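Local coordinates for protein catechol O-methyltransferase (PDB 6JCL) that transfers the methyl group of S-adenosyl-L-methionine to catechol-like compounds, using a divalent metal cation and working as a homodimer, at residues 103-107 and 108-112; 147-150 and 151-155; 166-170 and 171-175. All coordinates share one frame; numbering follows the deposited sequence. Where two conformers were deposited one is given.

The three local contacts follow one another along a single class I methyltransferase fold, a seven-stranded mixed sheet flanked by helices. Interaction 1 ends helix 95-107 and turns the chain toward the edge strand 114-118. Interaction 2 spans most of helix 145-155, which links the adjacent parallel strands 133-138 and 160-165. Interaction 3 lies in the loop leaving strand 160-165. Interactions 1 and 3 sit on opposite sides of the chain's centre, their centres about 34 Å apart, whereas interactions 2 and 3 approach to about 8 Å between nearest atoms. Interaction 2 contributes Tyr148 to the cofactor pocket and interaction 3 contributes Asn166 to the metal site; interaction 1 packs helix 95-107 against helix 73-82 and the edge strand.

Interaction 1: 103-107 and 108-112; sequences VNLQR and AGVAD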
# COMPACT_ATOMS: atom_id res chain seq x y z
N VAL A 103 15.78 -5.67 22.77
CA VAL A 103 17.09 -6.11 22.28
C VAL A 103 17.16 -5.97 20.76
O VAL A 103 18.18 -5.52 20.21
CB VAL A 103 17.37 -7.55 22.73
CG1 VAL A 103 18.62 -8.09 22.04
CG2 VAL A 103 17.53 -7.62 24.25
N ASN A 104 16.09 -6.37 20.06
CA ASN A 104 16.11 -6.33 18.60
C ASN A 104 16.18 -4.90 18.07
O ASN A 104 16.87 -4.63 17.09
CB ASN A 104 14.88 -7.05 18.05
CG ASN A 104 15.00 -8.56 18.17
OD1 ASN A 104 16.10 -9.09 18.38
ND2 ASN A 104 13.88 -9.26 18.06
N LEU A 105 15.45 -3.97 18.72
CA LEU A 105 15.47 -2.57 18.31
C LEU A 105 16.85 -1.96 18.50
O LEU A 105 17.32 -1.17 17.66
CB LEU A 105 14.44 -1.79 19.12
CG LEU A 105 12.99 -2.18 18.84
CD1 LEU A 105 12.11 -1.81 20.04
CD2 LEU A 105 12.54 -1.50 17.58
N GLN A 106 17.52 -2.31 19.59
CA GLN A 106 18.87 -1.82 19.80
C GLN A 106 19.80 -2.30 18.69
O GLN A 106 20.54 -1.50 18.09
CB GLN A 106 19.36 -2.26 21.18
CG GLN A 106 20.72 -1.66 21.54
CD GLN A 106 21.44 -2.47 22.59
OE1 GLN A 106 21.12 -3.64 22.82
NE2 GLN A 106 22.44 -1.86 23.22
N ARG A 107 19.78 -3.61 18.38
CA ARG A 107 20.64 -4.12 17.31
C ARG A 107 20.29 -3.53 15.95
O ARG A 107 21.13 -3.49 15.06
CB ARG A 107 20.58 -5.65 17.25
CG ARG A 107 21.23 -6.30 15.99
CD ARG A 107 22.73 -5.88 15.82
NE ARG A 107 23.42 -6.48 14.68
CZ ARG A 107 23.43 -5.97 13.44
NH1 ARG A 107 24.11 -6.58 12.47
NH2 ARG A 107 22.77 -4.86 13.17
N ALA A 108 19.07 -3.07 15.77
CA ALA A 108 18.69 -2.42 14.53
C ALA A 108 19.04 -0.93 14.52
O ALA A 108 18.79 -0.25 13.52
CB ALA A 108 17.20 -2.60 14.25
N GLY A 109 19.60 -0.42 15.61
CA GLY A 109 20.05 0.96 15.63
C GLY A 109 18.94 1.97 15.80
O GLY A 109 19.15 3.15 15.47
N VAL A 110 17.77 1.55 16.28
CA VAL A 110 16.63 2.45 16.40
C VAL A 110 16.11 2.53 17.84
O VAL A 110 15.02 3.06 18.07
CB VAL A 110 15.48 2.04 15.45
CG1 VAL A 110 15.95 2.10 13.98
CG2 VAL A 110 14.94 0.64 15.82
N ALA A 111 16.88 2.04 18.81
CA ALA A 111 16.38 2.00 20.19
C ALA A 111 16.04 3.39 20.71
O ALA A 111 15.10 3.54 21.50
CB ALA A 111 17.40 1.34 21.11
N ASP A 112 16.77 4.42 20.28
CA ASP A 112 16.54 5.78 20.75
C ASP A 112 15.33 6.45 20.10
O ASP A 112 14.97 7.57 20.49
CB ASP A 112 17.78 6.65 20.53
CG ASP A 112 18.10 6.84 19.06
OD1 ASP A 112 17.68 5.98 18.25
OD2 ASP A 112 18.78 7.82 18.72
O HOH W 1 19.81 1.29 18.87
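Ala108 stands at the C-terminal end of helix 95-107, which closes in a Schellman motif, and its N donates to Asn104 O over 3.0 Å and more weakly to Leu105 O. Its methyl CB rests 3.5 Å from Asn104 O and meets Ile76 of helix 73-82. Gly109 leaves the helix with a positive phi of 77°, which favours glycine. Its N bonds to Gln106 O at 2.9 Å, but from above the carbonyl plane. Val110 N makes the longer return to Leu105 O, a straighter bond (3.1 Å, N-H...O angle 164°), and this pair of bonds defines the motif. With CG1 beside the backbone N (chi1 -61°), Val110 CG2 falls between that N and the carbonyl carbon and turns back to the helix, where it meets Leu105 CD2 at 3.7 Å; the side chains cross at about a right angle. This buried pair lies against helix 73-82, and Leu105 also reaches Val114 and Val116 of the edge strand, joining the helix end to the sheet. At Ala111 the methyl CB packs over Gln106 CA at 3.7 Å. One water completes the turn, accepting from Ala111 N and donating to Gln106 O, each at 3.0 Å.

Interaction 2: 147-150 and 151-155; sequences AYIQ and WAIRL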
# COMPACT_ATOMS: atom_id res chain seq x y z
N ALA A 147 -11.93 -1.46 18.98
CA ALA A 147 -11.54 -0.54 20.05
C ALA A 147 -10.24 0.20 19.72
O ALA A 147 -10.13 1.41 19.97
CB ALA A 147 -11.38 -1.30 21.36
N TYR A 148 -9.25 -0.52 19.17
CA TYR A 148 -7.97 0.12 18.86
C TYR A 148 -8.14 1.15 17.74
O TYR A 148 -7.46 2.19 17.74
CB TYR A 148 -6.92 -0.92 18.47
CG TYR A 148 -6.61 -1.89 19.59
CD1 TYR A 148 -6.77 -1.52 20.92
CD2 TYR A 148 -6.15 -3.17 19.30
CE1 TYR A 148 -6.50 -2.41 21.95
CE2 TYR A 148 -5.89 -4.07 20.31
CZ TYR A 148 -6.04 -3.68 21.63
OH TYR A 148 -5.78 -4.58 22.63
N ILE A 149 -9.02 0.87 16.78
CA ILE A 149 -9.28 1.84 15.71
C ILE A 149 -9.93 3.09 16.29
O ILE A 149 -9.57 4.22 15.93
CB ILE A 149 -10.13 1.21 14.60
CG1 ILE A 149 -9.32 0.15 13.84
CG2 ILE A 149 -10.64 2.30 13.62
CD1 ILE A 149 -10.22 -0.83 13.09
N GLN A 150 -10.88 2.92 17.21
CA GLN A 150 -11.49 4.08 17.87
C GLN A 150 -10.44 4.90 18.62
O GLN A 150 -10.45 6.14 18.55
CB GLN A 150 -12.62 3.62 18.80
CG GLN A 150 -13.86 3.16 18.02
CD GLN A 150 -14.87 2.40 18.86
OE1 GLN A 150 -14.53 1.76 19.86
NE2 GLN A 150 -16.14 2.48 18.46
N TRP A 151 -9.52 4.23 19.33
CA TRP A 151 -8.44 4.95 19.99
C TRP A 151 -7.53 5.63 18.97
O TRP A 151 -7.07 6.75 19.20
CB TRP A 151 -7.62 4.00 20.88
CG TRP A 151 -8.12 3.96 22.30
CD1 TRP A 151 -8.75 2.91 22.91
CD2 TRP A 151 -8.07 5.02 23.25
NE1 TRP A 151 -9.08 3.26 24.20
CE2 TRP A 151 -8.68 4.55 24.43
CE3 TRP A 151 -7.56 6.32 23.23
CZ2 TRP A 151 -8.79 5.33 25.58
CZ3 TRP A 151 -7.68 7.10 24.37
CH2 TRP A 151 -8.29 6.60 25.53
N ALA A 152 -7.25 4.94 17.86
CA ALA A 152 -6.38 5.52 16.83
C ALA A 152 -6.96 6.83 16.30
O ALA A 152 -6.24 7.82 16.14
CB ALA A 152 -6.18 4.52 15.68
N ILE A 153 -8.26 6.85 16.03
CA ILE A 153 -8.90 8.08 15.58
C ILE A 153 -8.75 9.18 16.62
O ILE A 153 -8.41 10.32 16.29
CB ILE A 153 -10.37 7.80 15.25
CG1 ILE A 153 -10.46 6.88 14.03
CG2 ILE A 153 -11.16 9.11 15.06
CD1 ILE A 153 -11.85 6.36 13.78
N ARG A 154 -8.97 8.85 17.89
CA ARG A 154 -8.86 9.85 18.94
C ARG A 154 -7.43 10.39 19.07
O ARG A 154 -7.23 11.58 19.32
CB ARG A 154 -9.34 9.27 20.28
CG ARG A 154 -9.09 10.19 21.47
CD ARG A 154 -9.71 9.64 22.75
NE ARG A 154 -9.68 10.62 23.82
CZ ARG A 154 -10.31 10.48 24.99
NH1 ARG A 154 -11.01 9.38 25.23
NH2 ARG A 154 -10.23 11.42 25.92
N LEU A 155 -6.43 9.54 18.86
CA LEU A 155 -5.04 9.92 19.12
C LEU A 155 -4.29 10.36 17.87
O LEU A 155 -3.11 10.72 17.96
CB LEU A 155 -4.29 8.76 19.78
CG LEU A 155 -4.81 8.27 21.15
CD1 LEU A 155 -3.98 7.09 21.65
CD2 LEU A 155 -4.81 9.39 22.17
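Trp151 follows Ala147 by one helical turn, its N donating to Ala147 O at 3.0 Å in a nearly straight alpha-helical bond (N-H...O angle 161°). The same carbonyl oxygen lies beside the indole, 3.6 Å from Trp151 CD1, and meets the ring obliquely. The ring system then leads away from residues 147-150 to pack on Leu125 and Pro126. Gln150 meets the following turn through its backbone: its O accepts from Arg154 N at 3.2 Å. With CG anti to its own carbonyl carbon (chi1 -73°) and the chain extended beyond it, the amide is carried away from residues 151-155, and the side chain touches Met191. Ile149 supplies the apolar link along the helix. Its CG2 approaches Ile153 CD1 at 4.2 Å, and its carbonyl oxygen receives Ile153 N at 2.9 Å while also lying 3.4 Å from Ile153 CG1. Tyr148 O takes Ala152 N at 2.8 Å; separately, the phenol lines the cofactor pocket: it touches the bound S-adenosyl-L-homocysteine, and its hydroxyl is hydrogen-bonded to Asp141. Together these bonds form successive rungs of helix 145-155 in the Rossmann-like methyltransferase fold. Tyr148, Ile149 and Ala152 face strand 133-138, Ile149 also meets helix 180-194, and Ala147 and Tyr148 abut helix 121-124.

Interaction 3: 166-170 and 171-175; sequences NVIRG and GGILA. With SR (strontium ion), chain J.
Residues 169-172 form a type I' turn, with Gly170 and Gly171 at its corners and Gly172 N bonded to Arg169 O (3.0 Å); phi is already positive at Arg169, and a weak bond runs from Gly171 N to Ile168 O. The donor Gly172 N stands above the carbonyl plane, 54° out of it. The turn leads into the 3-10 segment 172-174, within the loop that follows strand 160-165 of the methyltransferase fold. Gly171 sits at a positive phi that suits glycine. Ile173 folds back over the start of the loop: its CG2 lies 3.4 Å from Val167 O, a buried oxygen with no polar partner in the model. With CG1 between its own backbone N and carbonyl carbon (chi1 55°), Ile173 brings CD1 to 4.1 Å from Ile168 CD1, and the two side chains cross obliquely. Val12 of the second subunit packs on both isoleucines, placing this apolar pair at the dimer interface. Arg169 leads its guanidinium away to a salt bridge with Asp212 and a hydrogen bond to Asp181. Asp212 also accepts from Asn166 ND2, which probably steadies the amide whose OD1 binds the metal. Asp139 and Asp165 share that site with Asn166, whose OD1 binds the strontium ion at 2.6 Å, and a water oxygen lies 2.5 Å from the strontium.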
# COMPACT_ATOMS: atom_id res chain seq x y z
N ASN A 166 -3.95 -8.45 8.69
CA ASN A 166 -4.62 -9.76 8.78
C ASN A 166 -6.15 -9.68 8.69
O ASN A 166 -6.85 -10.36 9.42
CB ASN A 166 -4.25 -10.51 10.08
CG ASN A 166 -2.75 -10.62 10.32
OD1 ASN A 166 -2.22 -10.09 11.31
ND2 ASN A 166 -2.05 -11.32 9.42
N VAL A 167 -6.67 -8.91 7.73
CA VAL A 167 -8.11 -8.67 7.67
C VAL A 167 -8.82 -9.59 6.67
O VAL A 167 -10.02 -9.42 6.46
CB VAL A 167 -8.43 -7.19 7.34
CG1 VAL A 167 -7.81 -6.24 8.38
CG2 VAL A 167 -7.98 -6.85 5.92
N ILE A 168 -8.13 -10.55 6.05
CA ILE A 168 -8.74 -11.42 5.05
C ILE A 168 -8.78 -12.88 5.50
O ILE A 168 -9.78 -13.58 5.28
CB ILE A 168 -8.04 -11.29 3.68
CG1 ILE A 168 -8.00 -9.81 3.22
CG2 ILE A 168 -8.72 -12.20 2.63
CD1 ILE A 168 -9.38 -9.19 2.97
N ARG A 169 -7.69 -13.36 6.11
CA ARG A 169 -7.63 -14.69 6.73
C ARG A 169 -8.09 -15.78 5.77
O ARG A 169 -8.98 -16.59 6.07
CB ARG A 169 -8.44 -14.72 8.04
CG ARG A 169 -7.95 -13.71 9.13
CD ARG A 169 -6.42 -13.80 9.37
NE ARG A 169 -6.07 -15.21 9.60
CZ ARG A 169 -5.12 -15.88 8.96
NH1 ARG A 169 -4.36 -15.29 8.05
NH2 ARG A 169 -4.97 -17.19 9.21
N GLY A 170 -7.46 -15.82 4.59
CA GLY A 170 -7.76 -16.89 3.64
C GLY A 170 -9.19 -16.95 3.16
O GLY A 170 -9.67 -18.02 2.79
N GLY A 171 -9.88 -15.81 3.13
CA GLY A 171 -11.27 -15.75 2.74
C GLY A 171 -12.24 -16.12 3.83
O GLY A 171 -13.45 -16.12 3.58
N GLY A 172 -11.74 -16.44 5.03
CA GLY A 172 -12.61 -16.84 6.12
C GLY A 172 -13.58 -15.76 6.56
O GLY A 172 -14.55 -16.07 7.25
N ILE A 173 -13.33 -14.50 6.19
CA ILE A 173 -14.28 -13.44 6.52
C ILE A 173 -15.61 -13.63 5.81
O ILE A 173 -16.60 -13.02 6.20
CB ILE A 173 -13.71 -12.05 6.16
CG1 ILE A 173 -13.28 -11.98 4.69
CG2 ILE A 173 -12.52 -11.68 7.07
CD1 ILE A 173 -13.08 -10.51 4.19
N LEU A 174 -15.66 -14.51 4.81
CA LEU A 174 -16.92 -14.83 4.12
C LEU A 174 -17.58 -16.09 4.66
O LEU A 174 -18.69 -16.43 4.24
CB LEU A 174 -16.68 -14.99 2.61
CG LEU A 174 -16.62 -13.71 1.75
CD1 LEU A 174 -15.98 -12.57 2.48
CD2 LEU A 174 -15.92 -13.99 0.43
N ALA A 175 -16.92 -16.80 5.57
CA ALA A 175 -17.40 -18.09 6.06
C ALA A 175 -18.04 -17.94 7.44
O ALA A 175 -17.77 -16.98 8.17
CB ALA A 175 -16.26 -19.11 6.14
SR SR J . 0.23 -9.67 11.97
O HOH W 2 2.75 -9.81 11.64